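Local atomic coordinates of citrate synthase (Sulfolobus solfataricus, PDB entry 1O7X), a protein that belongs to the citrate synthase family, whose largely helical chains fold into a large and a small domain, and assembles from two chains. Residues S122-M127 and R338-L343; G42-T47 and A176-T181; E290-L295 and D313-I318; N133-K138 and L323-Y328. All coordinates share one frame; numbering follows the deposited sequence.

Contact 1. Residues S122-M127 and R338-L343; sequences SIIAKM and RTLGWL
With CG1 of Ile124 set anti to its own carbonyl carbon (chi1 -74°) and the chain continuing nearly straight to CD1, the longer branch of this isoleucine reaches across to two leucines. Leu343 has the matching first torsion (chi1 -57°), with CG beside the backbone N, which presents CD1 to the isoleucines. CD1 of Leu343 therefore lies 3.9 Å from CG1 of Ile124, the two side chains running alongside each other in opposite senses. The same methyl is 4.0 Å from CG2 of Ile123, so it sits between neighbouring residues of helix 116-138. Leu340 is met at an oblique crossing, CD1 of Ile124 lying 4.0 Å from its CD1. At the other end of the contact the CG methylene of Met127 comes 3.6 Å from OG1 of Thr339 and 3.9 Å from its CG2. That hydroxyl is hydrogen-bonded to Ala335 O within helix 330-352, and the methionine packs against the same oxygen and against CG2. Ile48 and Met51 of helix 44-53 extend the packing around Ile124 and Leu340, and Leu206 of helix 202-213 lies against Ile123. All the touching residues are buried. Over these segments the axes approach to 10.1 Å and run near-antiparallel, 153° apart, where helices 116-138 and 330-352 pack in the helical core of the citrate synthase fold.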
loop_
_atom_site.group_PDB
_atom_site.type_symbol
_atom_site.label_atom_id
_atom_site.label_comp_id
_atom_site.label_asym_id
_atom_site.label_seq_id
_atom_site.Cartn_x
_atom_site.Cartn_y
_atom_site.Cartn_z
ATOM N N SER A 122 -9.662 -11.338 14.166
ATOM C CA SER A 122 -8.490 -12.197 14.092
ATOM C C SER A 122 -7.248 -11.422 13.693
ATOM O O SER A 122 -6.152 -11.771 14.137
ATOM C CB SER A 122 -8.699 -13.418 13.209
ATOM O OG SER A 122 -8.626 -13.059 11.846
ATOM N N ILE A 123 -7.388 -10.343 12.943
ATOM C CA ILE A 123 -6.286 -9.509 12.516
ATOM C C ILE A 123 -5.762 -8.635 13.631
ATOM O O ILE A 123 -4.541 -8.486 13.764
ATOM C CB ILE A 123 -6.663 -8.651 11.286
ATOM C CG1 ILE A 123 -7.112 -9.616 10.175
ATOM C CG2 ILE A 123 -5.500 -7.767 10.881
ATOM C CD1 ILE A 123 -7.142 -9.165 8.751
ATOM N N ILE A 124 -6.643 -8.090 14.452
ATOM C CA ILE A 124 -6.241 -7.239 15.580
ATOM C C ILE A 124 -5.285 -7.977 16.490
ATOM O O ILE A 124 -4.226 -7.474 16.867
ATOM C CB ILE A 124 -7.484 -6.725 16.315
ATOM C CG1 ILE A 124 -8.146 -5.629 15.459
ATOM C CG2 ILE A 124 -7.179 -6.135 17.671
ATOM C CD1 ILE A 124 -9.541 -5.258 15.906
ATOM N N ALA A 125 -5.604 -9.224 16.818
ATOM C CA ALA A 125 -4.785 -10.080 17.660
ATOM C C ALA A 125 -3.446 -10.418 17.013
ATOM O O ALA A 125 -2.394 -10.391 17.665
ATOM C CB ALA A 125 -5.589 -11.328 18.024
ATOM N N LYS A 126 -3.442 -10.695 15.699
ATOM C CA LYS A 126 -2.142 -10.980 15.076
ATOM C C LYS A 126 -1.312 -9.714 15.004
ATOM O O LYS A 126 -0.076 -9.827 15.095
ATOM C CB LYS A 126 -2.326 -11.756 13.793
ATOM C CG LYS A 126 -2.918 -13.115 14.124
ATOM C CD LYS A 126 -4.007 -13.575 13.185
ATOM C CE LYS A 126 -3.933 -15.069 12.994
ATOM N NZ LYS A 126 -4.096 -15.868 14.230
ATOM N N MET A 127 -1.915 -8.528 14.906
ATOM C CA MET A 127 -1.137 -7.303 14.915
ATOM C C MET A 127 -0.420 -7.145 16.259
ATOM O O MET A 127 0.782 -6.863 16.308
ATOM C CB MET A 127 -1.956 -6.048 14.616
ATOM C CG MET A 127 -2.018 -5.674 13.150
ATOM S SD MET A 127 -0.621 -4.836 12.405
ATOM C CE MET A 127 0.782 -5.344 13.362
ATOM N N ARG A 338 -4.332 2.211 15.865
ATOM C CA ARG A 338 -5.068 2.551 14.651
ATOM C C ARG A 338 -5.421 1.394 13.731
ATOM O O ARG A 338 -6.338 1.564 12.890
ATOM C CB ARG A 338 -4.414 3.703 13.914
ATOM C CG ARG A 338 -5.104 4.434 12.799
ATOM C CD ARG A 338 -6.320 5.283 13.139
ATOM N NE ARG A 338 -5.987 6.252 14.179
ATOM C CZ ARG A 338 -5.629 7.490 13.930
ATOM N NH1 ARG A 338 -5.630 7.865 12.652
ATOM N NH2 ARG A 338 -5.261 8.332 14.880
ATOM N N THR A 339 -4.890 0.186 13.888
ATOM C CA THR A 339 -5.291 -0.953 13.077
ATOM C C THR A 339 -6.814 -1.107 13.160
ATOM O O THR A 339 -7.429 -1.323 12.109
ATOM C CB THR A 339 -4.643 -2.306 13.426
ATOM O OG1 THR A 339 -3.242 -2.285 13.178
ATOM C CG2 THR A 339 -5.190 -3.455 12.580
ATOM N N LEU A 340 -7.433 -1.001 14.318
ATOM C CA LEU A 340 -8.865 -1.014 14.536
ATOM C C LEU A 340 -9.643 -0.078 13.605
ATOM O O LEU A 340 -10.537 -0.476 12.876
ATOM C CB LEU A 340 -9.226 -0.506 15.945
ATOM C CG LEU A 340 -10.720 -0.502 16.306
ATOM C CD1 LEU A 340 -11.421 -1.779 15.816
ATOM C CD2 LEU A 340 -10.885 -0.362 17.818
ATOM N N GLY A 341 -9.215 1.176 13.609
ATOM C CA GLY A 341 -9.803 2.199 12.767
ATOM C C GLY A 341 -9.706 1.837 11.289
ATOM O O GLY A 341 -10.600 2.209 10.528
ATOM N N TRP A 342 -8.575 1.246 10.896
ATOM C CA TRP A 342 -8.324 0.842 9.514
ATOM C C TRP A 342 -9.340 -0.234 9.156
ATOM O O TRP A 342 -10.191 -0.054 8.267
ATOM C CB TRP A 342 -6.864 0.383 9.362
ATOM C CG TRP A 342 -5.806 1.452 9.350
ATOM C CD1 TRP A 342 -6.003 2.757 8.990
ATOM C CD2 TRP A 342 -4.426 1.345 9.693
ATOM N NE1 TRP A 342 -4.836 3.458 9.091
ATOM C CE2 TRP A 342 -3.840 2.609 9.524
ATOM C CE3 TRP A 342 -3.589 0.307 10.129
ATOM C CZ2 TRP A 342 -2.492 2.860 9.775
ATOM C CZ3 TRP A 342 -2.245 0.517 10.382
ATOM C CH2 TRP A 342 -1.718 1.808 10.198
ATOM N N LEU A 343 -9.366 -1.343 9.901
ATOM C CA LEU A 343 -10.366 -2.383 9.624
ATOM C C LEU A 343 -11.805 -1.892 9.582
ATOM O O LEU A 343 -12.548 -2.151 8.616
ATOM C CB LEU A 343 -10.165 -3.577 10.581
ATOM C CG LEU A 343 -8.731 -4.123 10.427
ATOM C CD1 LEU A 343 -8.266 -4.973 11.580
ATOM C CD2 LEU A 343 -8.654 -4.938 9.150
#

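Contact 2. Residues G42-T47 and A176-T181; sequences GSYEET and ALILYT
Ser43 O, next to the carbonyl carbon on which CD1 of Ile178 packs, is gripped twice by Thr47: backbone N and OG1 each donate at 3.2 Å, reaching the oxygen from opposite faces of its plane. OG1 of Thr47, turned back to its own helix in this way, also lies against the CG1 and CG2 carbons of Ile178. Ser43 is the N-cap of helix 44-53, its OG accepting from Glu46 N at 3.0 Å. One residue on, Tyr44 meets Leu177 broadside. CG of Tyr44 stands anti to the backbone N (chi1 -176°), which lays a ring face under the CB of Leu177 in a CH-pi contact, 3.5 Å from the centroid and 19° off the normal. The ring edge meets Thr181 instead, where CE1 is 3.6 Å from OG1. That hydroxyl donates to Leu177 O at 2.7 Å, and the carbonyl also takes a bond from Ser337 OG. Both threonine hydroxyls donate within their own segments, and what passes between 42-47 and 176-181 is apolar and CH-pi packing, with polar ties added from the preceding residues, Asp174 OD2 accepting from Tyr44 N and Lys175 NZ donating to Gly42 O.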
loop_
_atom_site.group_PDB
_atom_site.type_symbol
_atom_site.label_atom_id
_atom_site.label_comp_id
_atom_site.label_asym_id
_atom_site.label_seq_id
_atom_site.Cartn_x
_atom_site.Cartn_y
_atom_site.Cartn_z
ATOM N N GLY A 42 -14.796 1.692 29.807
ATOM C CA GLY A 42 -14.593 0.385 29.172
ATOM C C GLY A 42 -13.121 0.146 28.864
ATOM O O GLY A 42 -12.229 0.886 29.263
ATOM N N SER A 43 -12.862 -0.917 28.122
ATOM C CA SER A 43 -11.558 -1.302 27.638
ATOM C C SER A 43 -11.380 -1.152 26.119
ATOM O O SER A 43 -12.321 -0.876 25.358
ATOM C CB SER A 43 -11.426 -2.814 27.883
ATOM O OG SER A 43 -12.280 -3.419 26.917
ATOM N N TYR A 44 -10.169 -1.522 25.668
ATOM C CA TYR A 44 -9.890 -1.567 24.239
ATOM C C TYR A 44 -10.808 -2.594 23.572
ATOM O O TYR A 44 -11.371 -2.326 22.520
ATOM C CB TYR A 44 -8.433 -1.884 23.901
ATOM C CG TYR A 44 -8.144 -1.824 22.408
ATOM C CD1 TYR A 44 -8.575 -0.765 21.627
ATOM C CD2 TYR A 44 -7.447 -2.846 21.779
ATOM C CE1 TYR A 44 -8.318 -0.707 20.284
ATOM C CE2 TYR A 44 -7.185 -2.802 20.425
ATOM C CZ TYR A 44 -7.619 -1.726 19.678
ATOM O OH TYR A 44 -7.356 -1.681 18.317
ATOM N N GLU A 45 -11.030 -3.736 24.190
ATOM C CA GLU A 45 -11.907 -4.783 23.710
ATOM C C GLU A 45 -13.328 -4.292 23.443
ATOM O O GLU A 45 -13.978 -4.649 22.450
ATOM C CB GLU A 45 -11.953 -5.916 24.743
ATOM C CG GLU A 45 -10.730 -6.803 24.784
ATOM C CD GLU A 45 -9.729 -6.439 25.855
ATOM O OE1 GLU A 45 -9.776 -5.289 26.334
ATOM O OE2 GLU A 45 -8.893 -7.282 26.242
ATOM N N GLU A 46 -13.843 -3.438 24.321
ATOM C CA GLU A 46 -15.186 -2.908 24.186
ATOM C C GLU A 46 -15.214 -1.954 22.997
ATOM O O GLU A 46 -16.188 -1.901 22.259
ATOM C CB GLU A 46 -15.653 -2.223 25.477
ATOM C CG GLU A 46 -17.116 -1.763 25.369
ATOM C CD GLU A 46 -17.537 -0.868 26.514
ATOM O OE1 GLU A 46 -16.782 0.074 26.803
ATOM O OE2 GLU A 46 -18.587 -1.099 27.142
ATOM N N THR A 47 -14.107 -1.243 22.774
ATOM C CA THR A 47 -13.963 -0.354 21.627
ATOM C C THR A 47 -13.838 -1.169 20.345
ATOM O O THR A 47 -14.276 -0.742 19.261
ATOM C CB THR A 47 -12.768 0.596 21.796
ATOM O OG1 THR A 47 -12.879 1.277 23.046
ATOM C CG2 THR A 47 -12.747 1.614 20.667
ATOM N N ALA A 176 -4.452 3.718 25.904
ATOM C CA ALA A 176 -3.703 4.176 24.750
ATOM C C ALA A 176 -4.367 3.674 23.460
ATOM O O ALA A 176 -4.558 4.454 22.532
ATOM C CB ALA A 176 -2.276 3.655 24.802
ATOM N N LEU A 177 -4.713 2.397 23.460
ATOM C CA LEU A 177 -5.329 1.710 22.347
ATOM C C LEU A 177 -6.664 2.320 21.954
ATOM O O LEU A 177 -6.897 2.587 20.763
ATOM C CB LEU A 177 -5.454 0.212 22.614
ATOM C CG LEU A 177 -4.155 -0.576 22.846
ATOM C CD1 LEU A 177 -4.445 -1.992 23.298
ATOM C CD2 LEU A 177 -3.289 -0.581 21.598
ATOM N N ILE A 178 -7.532 2.575 22.940
ATOM C CA ILE A 178 -8.791 3.255 22.700
ATOM C C ILE A 178 -8.523 4.654 22.147
ATOM O O ILE A 178 -9.215 5.099 21.224
ATOM C CB ILE A 178 -9.600 3.480 24.000
ATOM C CG1 ILE A 178 -9.831 2.135 24.705
ATOM C CG2 ILE A 178 -10.914 4.215 23.765
ATOM C CD1 ILE A 178 -10.010 2.267 26.211
ATOM N N LEU A 179 -7.576 5.372 22.753
ATOM C CA LEU A 179 -7.348 6.745 22.313
ATOM C C LEU A 179 -6.844 6.911 20.890
ATOM O O LEU A 179 -7.152 7.973 20.337
ATOM C CB LEU A 179 -6.393 7.450 23.273
ATOM C CG LEU A 179 -6.946 7.863 24.643
ATOM C CD1 LEU A 179 -5.804 8.270 25.581
ATOM C CD2 LEU A 179 -7.948 8.996 24.499
ATOM N N TYR A 180 -6.114 5.976 20.281
ATOM C CA TYR A 180 -5.572 6.198 18.955
ATOM C C TYR A 180 -6.339 5.466 17.853
ATOM O O TYR A 180 -5.953 5.484 16.677
ATOM C CB TYR A 180 -4.118 5.776 18.883
ATOM C CG TYR A 180 -3.024 6.774 19.106
ATOM C CD1 TYR A 180 -1.875 6.379 19.788
ATOM C CD2 TYR A 180 -3.096 8.080 18.657
ATOM C CE1 TYR A 180 -0.839 7.271 20.009
ATOM C CE2 TYR A 180 -2.054 8.964 18.861
ATOM C CZ TYR A 180 -0.938 8.558 19.542
ATOM O OH TYR A 180 0.099 9.431 19.761
ATOM N N THR A 181 -7.427 4.821 18.236
ATOM C CA THR A 181 -8.237 4.013 17.347
ATOM C C THR A 181 -8.606 4.652 16.024
ATOM O O THR A 181 -8.488 3.954 14.995
ATOM C CB THR A 181 -9.483 3.567 18.128
ATOM O OG1 THR A 181 -9.043 2.571 19.064
ATOM C CG2 THR A 181 -10.561 2.985 17.246
#

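Contact 3. Residues E290-L295 and D313-I318; sequences EIAQKL and DFYSGI
Ala292 CB is met by three side chains from the 313-318 segment. The nearest is Ile318, whose CD1 ends 3.7 Å from the alanine methyl; CE2 of Phe314 follows at 4.0 Å, and the Tyr315 ring approaches obliquely, its CE2 at 4.3 Å. The short alanine side chain brings the backbone of helix 283-303 into the contact as well. Phe314 presents its edge to it, with Ala292 O in the ring plane and 3.6 Å from CE2, an arrangement that sets the slightly positive rim of the ring beside a carbonyl oxygen. The same edge reaches CB of Leu295, 4.2 Å from CZ. Tyr315 reaches on past Ala292, and its OH comes 3.7 Å from CA of Gln293.

The two adjacent aromatic residues differ in first torsion, CG of Phe314 being anti to the backbone N (chi1 -164°) and that of Tyr315 anti to the carbonyl carbon (chi1 -80°), yet they stay in touch, CD1 of Tyr315 lying at the edge of the Phe314 ring. Farther out, Tyr315 OH is fixed by a hydrogen bond with Glu296 OE1, one residue beyond the 290-295 segment. Phe256 and Phe229 each make an edge-to-face pair with Phe314, which sets its ring in an aromatic cluster. Helix 238-248 packs against Leu295 through Trp241 and Phe242, while Phe229 and Ala275 lie against Ile318.

The arrangement joins helix 283-303 to the turn leading into helix 316-323 and to its first turn, probably within the small domain of the citrate synthase fold.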
loop_
_atom_site.group_PDB
_atom_site.type_symbol
_atom_site.label_atom_id
_atom_site.label_comp_id
_atom_site.label_asym_id
_atom_site.label_seq_id
_atom_site.Cartn_x
_atom_site.Cartn_y
_atom_site.Cartn_z
ATOM N N GLU A 290 8.618 16.325 33.281
ATOM C CA GLU A 290 8.785 17.664 33.832
ATOM C C GLU A 290 9.229 18.637 32.757
ATOM O O GLU A 290 8.779 19.777 32.784
ATOM C CB GLU A 290 9.713 17.648 35.027
ATOM C CG GLU A 290 9.143 16.844 36.206
ATOM C CD GLU A 290 10.141 16.918 37.353
ATOM O OE1 GLU A 290 10.953 17.874 37.326
ATOM O OE2 GLU A 290 10.059 16.032 38.221
ATOM N N ILE A 291 10.017 18.203 31.792
ATOM C CA ILE A 291 10.399 19.041 30.657
ATOM C C ILE A 291 9.133 19.341 29.851
ATOM O O ILE A 291 8.844 20.468 29.452
ATOM C CB ILE A 291 11.409 18.336 29.738
ATOM C CG1 ILE A 291 12.836 18.485 30.289
ATOM C CG2 ILE A 291 11.350 18.833 28.307
ATOM C CD1 ILE A 291 13.406 17.172 30.782
ATOM N N ALA A 292 8.390 18.268 29.584
ATOM C CA ALA A 292 7.148 18.384 28.822
ATOM C C ALA A 292 6.201 19.379 29.486
ATOM O O ALA A 292 5.878 20.437 28.913
ATOM C CB ALA A 292 6.563 16.993 28.640
ATOM N N GLN A 293 5.789 19.135 30.728
ATOM C CA GLN A 293 4.866 20.031 31.431
ATOM C C GLN A 293 5.304 21.491 31.474
ATOM O O GLN A 293 4.415 22.355 31.421
ATOM C CB GLN A 293 4.578 19.488 32.824
ATOM C CG GLN A 293 3.779 20.383 33.753
ATOM C CD GLN A 293 3.621 19.716 35.115
ATOM O OE1 GLN A 293 4.547 19.058 35.594
ATOM N NE2 GLN A 293 2.456 19.868 35.736
ATOM N N LYS A 294 6.593 21.802 31.560
ATOM C CA LYS A 294 7.059 23.176 31.567
ATOM C C LYS A 294 7.016 23.735 30.153
ATOM O O LYS A 294 6.610 24.873 29.934
ATOM C CB LYS A 294 8.460 23.298 32.158
ATOM C CG LYS A 294 8.568 22.783 33.576
ATOM C CD LYS A 294 7.723 23.510 34.607
ATOM C CE LYS A 294 7.022 22.533 35.537
ATOM N NZ LYS A 294 6.943 22.997 36.954
ATOM N N LEU A 295 7.368 22.913 29.164
ATOM C CA LEU A 295 7.332 23.334 27.758
ATOM C C LEU A 295 5.895 23.605 27.334
ATOM O O LEU A 295 5.633 24.622 26.676
ATOM C CB LEU A 295 8.035 22.315 26.892
ATOM C CG LEU A 295 8.744 22.740 25.615
ATOM C CD1 LEU A 295 9.740 23.868 25.803
ATOM C CD2 LEU A 295 9.477 21.534 25.027
ATOM N N ASP A 313 0.129 13.978 20.361
ATOM C CA ASP A 313 1.466 13.438 20.223
ATOM C C ASP A 313 2.481 14.005 21.203
ATOM O O ASP A 313 3.630 13.555 21.260
ATOM C CB ASP A 313 1.972 13.715 18.788
ATOM C CG ASP A 313 1.188 12.908 17.760
ATOM O OD1 ASP A 313 1.037 11.685 17.991
ATOM O OD2 ASP A 313 0.758 13.523 16.762
ATOM N N PHE A 314 2.043 15.042 21.939
ATOM C CA PHE A 314 2.906 15.712 22.910
ATOM C C PHE A 314 3.057 14.865 24.158
ATOM O O PHE A 314 4.170 14.876 24.684
ATOM C CB PHE A 314 2.407 17.095 23.281
ATOM C CG PHE A 314 3.370 18.011 23.969
ATOM C CD1 PHE A 314 4.201 18.850 23.230
ATOM C CD2 PHE A 314 3.422 18.101 25.354
ATOM C CE1 PHE A 314 5.064 19.741 23.846
ATOM C CE2 PHE A 314 4.289 18.970 25.982
ATOM C CZ PHE A 314 5.098 19.797 25.227
ATOM N N TYR A 315 2.047 14.092 24.540
ATOM C CA TYR A 315 2.174 13.279 25.745
ATOM C C TYR A 315 2.331 11.789 25.531
ATOM O O TYR A 315 3.065 11.117 26.287
ATOM C CB TYR A 315 0.974 13.583 26.689
ATOM C CG TYR A 315 1.257 14.870 27.445
ATOM C CD1 TYR A 315 0.713 16.090 27.081
ATOM C CD2 TYR A 315 2.128 14.836 28.520
ATOM C CE1 TYR A 315 1.013 17.251 27.780
ATOM C CE2 TYR A 315 2.435 15.980 29.229
ATOM C CZ TYR A 315 1.880 17.187 28.843
ATOM O OH TYR A 315 2.219 18.298 29.573
ATOM N N SER A 316 1.709 11.224 24.499
ATOM C CA SER A 316 1.759 9.794 24.213
ATOM C C SER A 316 3.138 9.178 24.310
ATOM O O SER A 316 3.319 8.118 24.921
ATOM C CB SER A 316 1.185 9.495 22.826
ATOM O OG SER A 316 2.003 10.217 21.910
ATOM N N GLY A 317 4.151 9.812 23.736
ATOM C CA GLY A 317 5.519 9.303 23.831
ATOM C C GLY A 317 5.842 9.016 25.295
ATOM O O GLY A 317 6.271 7.895 25.579
ATOM N N ILE A 318 5.585 9.956 26.208
ATOM C CA ILE A 318 5.862 9.701 27.627
ATOM C C ILE A 318 5.151 8.472 28.152
ATOM O O ILE A 318 5.767 7.642 28.844
ATOM C CB ILE A 318 5.629 10.977 28.455
ATOM C CG1 ILE A 318 6.826 11.906 28.192
ATOM C CG2 ILE A 318 5.482 10.725 29.948
ATOM C CD1 ILE A 318 6.634 13.329 28.628
#

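Contact 4. Residues N133-K138 and L323-Y328; sequences NVYRRK and LGFPVY
Tyr135 projects from the C-terminal part of helix 116-138 into a hollow formed by Phe325, Pro326 and Tyr328, in the loop that follows a Schellman motif at Gly324. There helix 316-323 ends, and the positive phi of the glycine turns the chain into the loop. One face of the tyrosine ring receives the edge of Phe325 in a T-shaped stack, with centroids 5.4 Å apart and planes at 68°. Pro326 fills the next part of the hollow, its CD 3.5 Å from CE1 of Tyr135 in an oblique approach. Tyr328 closes the rim, its side chain nearly perpendicular to that of Tyr135 and its OH 3.5 Å from CD1. Phe161 meets Phe325 from outside the two segments.

A second fit lies beside the first. Lys138 runs antiparallel along the Tyr328 ring, its CB next to the phenol oxygen, 3.2 Å from OH, and its CD 3.3 Å from CE1. The hydroxyl itself is hydrogen-bonded to OE2 of Glu139, the residue after Lys138. Bends at chi3 and chi4 of the lysine carry the amine over the ring in a cation-pi contact, NZ lying 3.9 Å from the Tyr328 centroid and 22° off the normal.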
loop_
_atom_site.group_PDB
_atom_site.type_symbol
_atom_site.label_atom_id
_atom_site.label_comp_id
_atom_site.label_asym_id
_atom_site.label_seq_id
_atom_site.Cartn_x
_atom_site.Cartn_y
_atom_site.Cartn_z
ATOM N N ASN A 133 6.630 -8.674 18.471
ATOM C CA ASN A 133 7.848 -9.260 17.905
ATOM C C ASN A 133 8.719 -8.387 17.047
ATOM O O ASN A 133 9.919 -8.645 16.930
ATOM C CB ASN A 133 7.481 -10.576 17.213
ATOM C CG ASN A 133 7.101 -11.518 18.358
ATOM O OD1 ASN A 133 8.012 -11.897 19.094
ATOM N ND2 ASN A 133 5.819 -11.808 18.479
ATOM N N VAL A 134 8.196 -7.286 16.523
ATOM C CA VAL A 134 9.056 -6.341 15.788
ATOM C C VAL A 134 9.947 -5.707 16.863
ATOM O O VAL A 134 11.133 -5.477 16.635
ATOM C CB VAL A 134 8.248 -5.278 15.052
ATOM C CG1 VAL A 134 9.086 -4.036 14.763
ATOM C CG2 VAL A 134 7.640 -5.848 13.785
ATOM N N TYR A 135 9.348 -5.431 18.031
ATOM C CA TYR A 135 10.100 -4.928 19.152
ATOM C C TYR A 135 11.177 -5.904 19.620
ATOM O O TYR A 135 12.339 -5.506 19.764
ATOM C CB TYR A 135 9.163 -4.645 20.329
ATOM C CG TYR A 135 9.891 -4.290 21.602
ATOM C CD1 TYR A 135 10.856 -3.287 21.597
ATOM C CD2 TYR A 135 9.656 -4.956 22.798
ATOM C CE1 TYR A 135 11.527 -2.922 22.746
ATOM C CE2 TYR A 135 10.341 -4.614 23.956
ATOM C CZ TYR A 135 11.253 -3.584 23.929
ATOM O OH TYR A 135 11.923 -3.190 25.069
ATOM N N ARG A 136 10.795 -7.175 19.862
ATOM C CA ARG A 136 11.800 -8.123 20.328
ATOM C C ARG A 136 12.976 -8.227 19.377
ATOM O O ARG A 136 14.113 -8.251 19.810
ATOM C CB ARG A 136 11.249 -9.507 20.597
ATOM C CG ARG A 136 9.962 -9.507 21.390
ATOM C CD ARG A 136 9.724 -10.895 21.981
ATOM N NE ARG A 136 9.758 -10.797 23.421
ATOM C CZ ARG A 136 10.693 -11.133 24.286
ATOM N NH1 ARG A 136 11.829 -11.673 23.878
ATOM N NH2 ARG A 136 10.460 -10.901 25.572
ATOM N N ARG A 137 12.731 -8.237 18.082
ATOM C CA ARG A 137 13.761 -8.396 17.069
ATOM C C ARG A 137 14.667 -7.192 16.979
ATOM O O ARG A 137 15.815 -7.334 16.553
ATOM C CB ARG A 137 13.076 -8.713 15.742
ATOM C CG ARG A 137 13.558 -7.941 14.533
ATOM C CD ARG A 137 14.328 -8.823 13.590
ATOM N NE ARG A 137 15.612 -8.246 13.200
ATOM C CZ ARG A 137 16.748 -8.893 13.422
ATOM N NH1 ARG A 137 16.744 -10.073 14.005
ATOM N NH2 ARG A 137 17.925 -8.432 13.092
ATOM N N LYS A 138 14.178 -6.011 17.326
ATOM C CA LYS A 138 14.977 -4.799 17.247
ATOM C C LYS A 138 15.840 -4.635 18.496
ATOM O O LYS A 138 16.730 -3.784 18.529
ATOM C CB LYS A 138 14.120 -3.565 17.012
ATOM C CG LYS A 138 13.289 -3.441 15.762
ATOM C CD LYS A 138 13.032 -1.985 15.352
ATOM C CE LYS A 138 14.277 -1.432 14.730
ATOM N NZ LYS A 138 14.607 -0.033 14.987
ATOM N N LEU A 323 5.975 2.976 29.862
ATOM C CA LEU A 323 5.660 1.551 29.910
ATOM C C LEU A 323 6.915 0.731 29.612
ATOM O O LEU A 323 6.931 -0.466 29.926
ATOM C CB LEU A 323 4.511 1.126 29.003
ATOM C CG LEU A 323 3.152 1.803 29.062
ATOM C CD1 LEU A 323 2.191 1.331 27.986
ATOM C CD2 LEU A 323 2.460 1.536 30.394
ATOM N N GLY A 324 7.971 1.316 29.058
ATOM C CA GLY A 324 9.189 0.585 28.751
ATOM C C GLY A 324 9.602 0.524 27.285
ATOM O O GLY A 324 10.642 -0.063 26.971
ATOM N N PHE A 325 8.854 1.103 26.354
ATOM C CA PHE A 325 9.149 1.094 24.948
ATOM C C PHE A 325 10.105 2.208 24.537
ATOM O O PHE A 325 9.979 3.368 24.926
ATOM C CB PHE A 325 7.867 1.269 24.108
ATOM C CG PHE A 325 6.989 0.053 24.150
ATOM C CD1 PHE A 325 5.805 0.052 24.856
ATOM C CD2 PHE A 325 7.374 -1.101 23.488
ATOM C CE1 PHE A 325 5.003 -1.075 24.889
ATOM C CE2 PHE A 325 6.596 -2.230 23.533
ATOM C CZ PHE A 325 5.407 -2.218 24.232
ATOM N N PRO A 326 11.055 1.864 23.686
ATOM C CA PRO A 326 12.005 2.829 23.175
ATOM C C PRO A 326 11.318 3.745 22.174
ATOM O O PRO A 326 10.250 3.443 21.623
ATOM C CB PRO A 326 13.109 1.980 22.567
ATOM C CG PRO A 326 12.542 0.631 22.345
ATOM C CD PRO A 326 11.327 0.494 23.208
ATOM N N VAL A 327 11.958 4.877 21.870
ATOM C CA VAL A 327 11.410 5.840 20.947
ATOM C C VAL A 327 11.045 5.247 19.592
ATOM O O VAL A 327 10.051 5.658 18.973
ATOM C CB VAL A 327 12.408 6.983 20.692
ATOM C CG1 VAL A 327 11.729 8.041 19.833
ATOM C CG2 VAL A 327 12.891 7.583 21.989
ATOM N N TYR A 328 11.842 4.312 19.087
ATOM C CA TYR A 328 11.607 3.696 17.794
ATOM C C TYR A 328 10.318 2.902 17.770
ATOM O O TYR A 328 9.840 2.656 16.660
ATOM C CB TYR A 328 12.839 2.902 17.314
ATOM C CG TYR A 328 13.088 1.580 17.988
ATOM C CD1 TYR A 328 12.264 0.489 17.710
ATOM C CD2 TYR A 328 14.111 1.404 18.903
ATOM C CE1 TYR A 328 12.454 -0.731 18.343
ATOM C CE2 TYR A 328 14.332 0.187 19.519
ATOM C CZ TYR A 328 13.501 -0.882 19.235
ATOM O OH TYR A 328 13.653 -2.105 19.841
#

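In the fold
Contacts 1 and 2 are buried near the middle of the chain and touch: Arg338 NE of contact 1 lies 2.6 Å from Tyr180 O of contact 2, a probable hydrogen bond, and Leu340 packs on Thr181. Contact 3 is also buried but farther out, about 18 Å from the centre of the chain to its own centre; Tyr180 OH, 3.0 Å from Asp313 OD1, ties it to contact 2. Contact 4 is only partly buried and shares helix 116-138 with contact 1. Chemistry follows place: aliphatic branches dominate contact 1, contact 2 adds a tyrosine face and helix capping, contact 3 sets two aromatic rings around an alanine, and the more exposed contact 4 includes a charged amine.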